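Local coordinates for protein carboxylesterase (Ferroplasma acidiphilum, PDB 3WJ2) that probably hydrolyses carboxylic acid esters as a carboxylesterase of the alpha/beta-hydrolase type, at residues D23-E28 and T206-R211; G86-N91 and I210-N215. All blocks are in the same frame, centred on the assembly; numbering follows the deposited sequence.

Contact 1 of 2, residues D23-E28 and T206-R211; sequences DMTKIE and TGKMIR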
loop_
_atom_site.group_PDB
_atom_site.type_symbol
_atom_site.label_atom_id
_atom_site.label_comp_id
_atom_site.label_asym_id
_atom_site.label_seq_id
_atom_site.Cartn_x
_atom_site.Cartn_y
_atom_site.Cartn_z
ATOM N N ASP B 23 -15.809 14.531 -19.597
ATOM C CA ASP B 23 -14.884 15.506 -19.002
ATOM C C ASP B 23 -15.550 16.860 -18.839
ATOM O O ASP B 23 -15.780 17.568 -19.799
ATOM C CB ASP B 23 -13.703 15.610 -19.955
ATOM C CG ASP B 23 -12.601 16.562 -19.482
ATOM O OD1 ASP B 23 -12.779 17.293 -18.497
ATOM O OD2 ASP B 23 -11.556 16.592 -20.177
ATOM N N MET B 24 -15.915 17.206 -17.619
ATOM C CA MET B 24 -16.588 18.493 -17.411
ATOM C C MET B 24 -15.671 19.672 -17.026
ATOM O O MET B 24 -16.142 20.744 -16.640
ATOM C CB MET B 24 -17.728 18.279 -16.453
ATOM C CG MET B 24 -18.852 17.605 -17.228
ATOM S SD MET B 24 -20.323 17.402 -16.289
ATOM C CE MET B 24 -19.690 16.420 -14.872
ATOM N N THR B 25 -14.373 19.499 -17.260
ATOM C CA THR B 25 -13.412 20.537 -16.892
ATOM C C THR B 25 -13.364 21.717 -17.832
ATOM O O THR B 25 -12.794 22.735 -17.490
ATOM C CB THR B 25 -11.970 19.985 -16.655
ATOM O OG1 THR B 25 -11.509 19.346 -17.844
ATOM C CG2 THR B 25 -11.946 19.002 -15.550
ATOM N N LYS B 26 -13.970 21.622 -19.012
ATOM C CA LYS B 26 -14.082 22.810 -19.849
ATOM C C LYS B 26 -15.481 23.443 -19.788
ATOM O O LYS B 26 -15.773 24.378 -20.566
ATOM C CB LYS B 26 -13.662 22.484 -21.298
ATOM C CG LYS B 26 -12.144 22.286 -21.485
ATOM C CD LYS B 26 -11.350 23.607 -21.297
ATOM C CE LYS B 26 -9.885 23.422 -21.719
ATOM N NZ LYS B 26 -9.306 22.163 -21.134
ATOM N N ILE B 27 -16.320 22.950 -18.864
ATOM C CA ILE B 27 -17.676 23.537 -18.582
ATOM C C ILE B 27 -17.509 24.781 -17.713
ATOM O O ILE B 27 -16.641 24.800 -16.808
ATOM C CB ILE B 27 -18.635 22.482 -17.951
ATOM C CG1 ILE B 27 -18.858 21.243 -18.856
ATOM C CG2 ILE B 27 -19.997 23.090 -17.566
ATOM C CD1 ILE B 27 -19.075 21.616 -20.327
ATOM N N GLU B 28 -18.275 25.827 -17.998
ATOM C CA GLU B 28 -18.254 27.059 -17.211
ATOM C C GLU B 28 -18.819 26.760 -15.831
ATOM O O GLU B 28 -19.767 25.951 -15.707
ATOM C CB GLU B 28 -19.037 28.184 -17.887
ATOM C CG GLU B 28 -18.319 28.719 -19.185
ATOM C CD GLU B 28 -16.884 29.238 -18.920
ATOM O OE1 GLU B 28 -16.681 30.002 -17.940
ATOM O OE2 GLU B 28 -15.947 28.877 -19.705
ATOM N N THR B 206 -12.039 12.773 -10.230
ATOM C CA THR B 206 -10.862 12.578 -10.977
ATOM C C THR B 206 -9.767 13.579 -10.614
ATOM O O THR B 206 -10.071 14.623 -10.036
ATOM C CB THR B 206 -11.098 12.741 -12.498
ATOM O OG1 THR B 206 -11.590 14.062 -12.768
ATOM C CG2 THR B 206 -12.190 11.833 -12.985
ATOM N N GLY B 207 -8.544 13.293 -11.052
ATOM C CA GLY B 207 -7.408 14.237 -10.931
ATOM C C GLY B 207 -7.641 15.589 -11.585
ATOM O O GLY B 207 -7.398 16.674 -10.992
ATOM N N LYS B 208 -8.178 15.547 -12.788
ATOM C CA LYS B 208 -8.499 16.753 -13.554
ATOM C C LYS B 208 -9.549 17.572 -12.838
ATOM O O LYS B 208 -9.405 18.778 -12.770
ATOM C CB LYS B 208 -8.995 16.436 -14.941
ATOM C CG LYS B 208 -7.828 15.989 -15.831
ATOM C CD LYS B 208 -8.413 15.477 -17.140
ATOM C CE LYS B 208 -8.681 16.677 -18.024
ATOM N NZ LYS B 208 -8.988 16.223 -19.396
ATOM N N MET B 209 -10.553 16.902 -12.281
ATOM C CA MET B 209 -11.567 17.713 -11.531
ATOM C C MET B 209 -11.009 18.295 -10.235
ATOM O O MET B 209 -11.393 19.429 -9.840
ATOM C CB MET B 209 -12.819 16.874 -11.248
ATOM C CG MET B 209 -13.618 16.782 -12.532
ATOM S SD MET B 209 -14.041 18.463 -13.280
ATOM C CE MET B 209 -15.036 19.142 -11.917
ATOM N N ILE B 210 -10.157 17.526 -9.513
ATOM C CA ILE B 210 -9.567 18.062 -8.291
ATOM C C ILE B 210 -8.839 19.358 -8.657
ATOM O O ILE B 210 -8.934 20.350 -7.927
ATOM C CB ILE B 210 -8.618 17.040 -7.637
ATOM C CG1 ILE B 210 -9.437 15.925 -7.037
ATOM C CG2 ILE B 210 -7.773 17.706 -6.505
ATOM C CD1 ILE B 210 -8.559 14.616 -6.585
ATOM N N ARG B 211 -8.106 19.326 -9.761
ATOM C CA ARG B 211 -7.405 20.576 -10.200
ATOM C C ARG B 211 -8.333 21.707 -10.555
ATOM O O ARG B 211 -8.069 22.874 -10.193
ATOM C CB ARG B 211 -6.359 20.311 -11.316
ATOM C CG ARG B 211 -5.237 19.398 -10.664
ATOM C CD ARG B 211 -3.938 19.232 -11.546
ATOM N NE ARG B 211 -3.173 17.989 -11.289
ATOM C CZ ARG B 211 -3.339 16.856 -11.987
ATOM N NH1 ARG B 211 -4.243 16.811 -12.969
ATOM N NH2 ARG B 211 -2.614 15.758 -11.734
#

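Contact 2 of 2, residues G86-N91 and I210-N215; sequences GFLFGN and IRYFGN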
loop_
_atom_site.group_PDB
_atom_site.type_symbol
_atom_site.label_atom_id
_atom_site.label_comp_id
_atom_site.label_asym_id
_atom_site.label_seq_id
_atom_site.Cartn_x
_atom_site.Cartn_y
_atom_site.Cartn_z
ATOM N N GLY B 86 -16.695 20.542 -3.691
ATOM C CA GLY B 86 -15.531 21.130 -4.362
ATOM C C GLY B 86 -15.358 22.614 -4.204
ATOM O O GLY B 86 -14.583 23.199 -4.915
ATOM N N PHE B 87 -16.137 23.244 -3.303
ATOM C CA PHE B 87 -16.152 24.706 -3.110
ATOM C C PHE B 87 -17.000 25.404 -4.167
ATOM O O PHE B 87 -17.158 26.659 -4.134
ATOM C CB PHE B 87 -14.761 25.388 -2.911
ATOM C CG PHE B 87 -13.947 24.759 -1.842
ATOM C CD1 PHE B 87 -14.153 25.091 -0.520
ATOM C CD2 PHE B 87 -12.921 23.873 -2.218
ATOM C CE1 PHE B 87 -13.261 24.446 0.459
ATOM C CE2 PHE B 87 -12.064 23.273 -1.304
ATOM C CZ PHE B 87 -12.310 23.552 0.059
ATOM N N LEU B 88 -17.570 24.569 -5.066
ATOM C CA LEU B 88 -18.176 25.147 -6.292
ATOM C C LEU B 88 -19.663 24.879 -6.317
ATOM O O LEU B 88 -20.407 25.758 -6.815
ATOM C CB LEU B 88 -17.468 24.598 -7.551
ATOM C CG LEU B 88 -17.803 25.275 -8.892
ATOM C CD1 LEU B 88 -16.561 25.158 -9.744
ATOM C CD2 LEU B 88 -18.931 24.370 -9.370
ATOM N N PHE B 89 -20.065 23.705 -5.881
ATOM C CA PHE B 89 -21.478 23.309 -5.932
ATOM C C PHE B 89 -21.986 22.803 -4.613
ATOM O O PHE B 89 -21.304 22.804 -3.567
ATOM C CB PHE B 89 -21.738 22.344 -7.160
ATOM C CG PHE B 89 -21.148 20.973 -6.995
ATOM C CD1 PHE B 89 -21.947 19.898 -6.594
ATOM C CD2 PHE B 89 -19.832 20.735 -7.284
ATOM C CE1 PHE B 89 -21.435 18.567 -6.452
ATOM C CE2 PHE B 89 -19.281 19.473 -7.130
ATOM C CZ PHE B 89 -20.039 18.386 -6.688
ATOM N N GLY B 90 -23.198 22.270 -4.604
ATOM C CA GLY B 90 -23.929 21.822 -3.434
ATOM C C GLY B 90 -24.643 22.999 -2.742
ATOM O O GLY B 90 -24.219 24.138 -2.874
ATOM N N ASN B 91 -25.680 22.675 -1.979
ATOM C CA ASN B 91 -26.456 23.666 -1.223
ATOM C C ASN B 91 -27.358 22.937 -0.238
ATOM O O ASN B 91 -27.321 21.707 -0.054
ATOM C CB ASN B 91 -27.231 24.616 -2.199
ATOM C CG ASN B 91 -28.204 23.872 -3.061
ATOM O OD1 ASN B 91 -28.937 22.990 -2.613
ATOM N ND2 ASN B 91 -28.195 24.221 -4.343
ATOM N N ILE B 210 -10.157 17.526 -9.513
ATOM C CA ILE B 210 -9.567 18.062 -8.291
ATOM C C ILE B 210 -8.839 19.358 -8.657
ATOM O O ILE B 210 -8.934 20.350 -7.927
ATOM C CB ILE B 210 -8.618 17.040 -7.637
ATOM C CG1 ILE B 210 -9.437 15.925 -7.037
ATOM C CG2 ILE B 210 -7.773 17.706 -6.505
ATOM C CD1 ILE B 210 -8.559 14.616 -6.585
ATOM N N ARG B 211 -8.106 19.326 -9.761
ATOM C CA ARG B 211 -7.405 20.576 -10.200
ATOM C C ARG B 211 -8.333 21.707 -10.555
ATOM O O ARG B 211 -8.069 22.874 -10.193
ATOM C CB ARG B 211 -6.359 20.311 -11.316
ATOM C CG ARG B 211 -5.237 19.398 -10.664
ATOM C CD ARG B 211 -3.938 19.232 -11.546
ATOM N NE ARG B 211 -3.173 17.989 -11.289
ATOM C CZ ARG B 211 -3.339 16.856 -11.987
ATOM N NH1 ARG B 211 -4.243 16.811 -12.969
ATOM N NH2 ARG B 211 -2.614 15.758 -11.734
ATOM N N TYR B 212 -9.419 21.377 -11.239
ATOM C CA TYR B 212 -10.404 22.346 -11.692
ATOM C C TYR B 212 -10.984 23.002 -10.436
ATOM O O TYR B 212 -10.986 24.233 -10.365
ATOM C CB TYR B 212 -11.519 21.630 -12.513
ATOM C CG TYR B 212 -12.768 22.443 -12.901
ATOM C CD1 TYR B 212 -12.917 22.931 -14.188
ATOM C CD2 TYR B 212 -13.793 22.684 -11.994
ATOM C CE1 TYR B 212 -14.059 23.593 -14.599
ATOM C CE2 TYR B 212 -14.879 23.459 -12.346
ATOM C CZ TYR B 212 -15.024 23.891 -13.662
ATOM O OH TYR B 212 -16.176 24.518 -14.036
ATOM N N PHE B 213 -11.395 22.221 -9.449
ATOM C CA PHE B 213 -11.931 22.821 -8.205
ATOM C C PHE B 213 -10.896 23.686 -7.510
ATOM O O PHE B 213 -11.264 24.750 -6.982
ATOM C CB PHE B 213 -12.436 21.758 -7.249
ATOM C CG PHE B 213 -13.681 21.043 -7.757
ATOM C CD1 PHE B 213 -14.724 21.775 -8.257
ATOM C CD2 PHE B 213 -13.778 19.625 -7.710
ATOM C CE1 PHE B 213 -15.918 21.165 -8.778
ATOM C CE2 PHE B 213 -14.976 19.005 -8.199
ATOM C CZ PHE B 213 -16.014 19.789 -8.731
ATOM N N GLY B 214 -9.650 23.216 -7.421
ATOM C CA GLY B 214 -8.676 23.996 -6.662
ATOM C C GLY B 214 -8.401 25.263 -7.397
ATOM O O GLY B 214 -8.191 26.295 -6.788
ATOM N N ASN B 215 -8.343 25.230 -8.725
ATOM C CA ASN B 215 -8.103 26.471 -9.438
ATOM C C ASN B 215 -9.311 27.416 -9.318
ATOM O O ASN B 215 -9.095 28.638 -9.343
ATOM C CB ASN B 215 -7.806 26.205 -10.914
ATOM C CG ASN B 215 -6.386 25.615 -11.151
ATOM O OD1 ASN B 215 -5.502 25.660 -10.292
ATOM N ND2 ASN B 215 -6.206 25.017 -12.315
HETATM O O HOH W 1 -14.005 25.333 -6.594
#

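Contact 1 of 2, residues D23-E28 and T206-R211
Thr-25 and Met-209 are the closest backbone pair, their CA atoms 6.3 Å apart, where a type I turn from Met-24 to Ile-27 faces the first turn of a helix. Asp-23 OD2 reaches across to Lys-208 NZ in a salt bridge of 2.7 Å; the ammonium group comes from above the carboxylate plane, 41° out of it, and the two side chains cross at about a right angle. A bend in the lysine chain (chi3 82°) steers NZ to that oxygen. Asp-23 OD1 is gripped from its own segment: Thr-25 N meets it at 3.0 Å on the anti side, closing an Asx turn, and Thr-25 OG1 donates to its syn lone pair, over a modelled 2.5 Å that is unusually short. Thr-25 N and Lys-208 NZ, one on each oxygen, chiefly hold the carboxylate and limit its rotation. With OG1 turned back to Asp-23, the CG2 methyl of Thr-25 points to the helix and lies against Met-209 SD; the modelled separation of 3.1 Å is too short to be read literally. Thr-206 is the N-cap of helix 207-217, its OG1 accepting from Met-209 N at 3.1 Å. The contact lies at the surface: the loop between helices 12-20 and 29-43 meets the start of helix 207-217, while Met-24 and Ile-27 pack on Leu-32 of helix 29-43.

Contact 2 of 2, residues G86-N91 and I210-N215
Gly-86 O and Phe-213 O are joined by one water, which donates to each at 2.8 Å; no direct hydrogen bond joins 86-91 to 210-215. Beside this bridge the Phe-213 ring lies against Gly-86, whose CA sits over one face in a CH-pi contact, 4.0 Å from the ring centroid and 16° off the normal, with no side chain between. The far end of the ring, CZ, comes to the edge of the Phe-89 ring, 3.7 Å from its CE2, with the two planes at 38°, neither stacked nor edge-to-face. Leu-88 fills the side between the helix aromatics: its CB lies 4.0 Å from Phe-213 CE1, and with CG anti to the backbone N (chi1 -170°) the CD1 methyl reaches the edge of the Tyr-212 ring, 3.5 Å from CE2. Were Phe-213 cut back to alanine, Leu-88 and Phe-89 would probably lose the ring they lean on, and the aromatic face over Gly-86 CA would go with it. A CH-pi contact and apolar side chains thus make up the direct meeting of the two segments, and one water linking the two carbonyls is the polar element in an otherwise apolar contact.

How the contacts relate
Contacts 1 and 2 use successive turns of helix 207-217, sharing Ile-210 and Arg-211, with centres 9 Å apart. Tyr-212 ties them together: its ring edge belongs to contact 2, while its OH is probably hydrogen-bonded to Ile-27 O at 2.8 Å and its CE1 packs 3.3 Å from Thr-25 O. Contact 1 is the outer, charged one, its centre about 20 Å from the centre of the chain; contact 2 is apolar and deeper, its centre about 12 Å from that point. Gly-86 ends a His-Gly-Gly-Gly sequence that in related esterases helps form the oxyanion hole, and it lies near the probable nucleophile elbow around Ser-156, consistent with the helix reaching from the surface loop toward the probable active site.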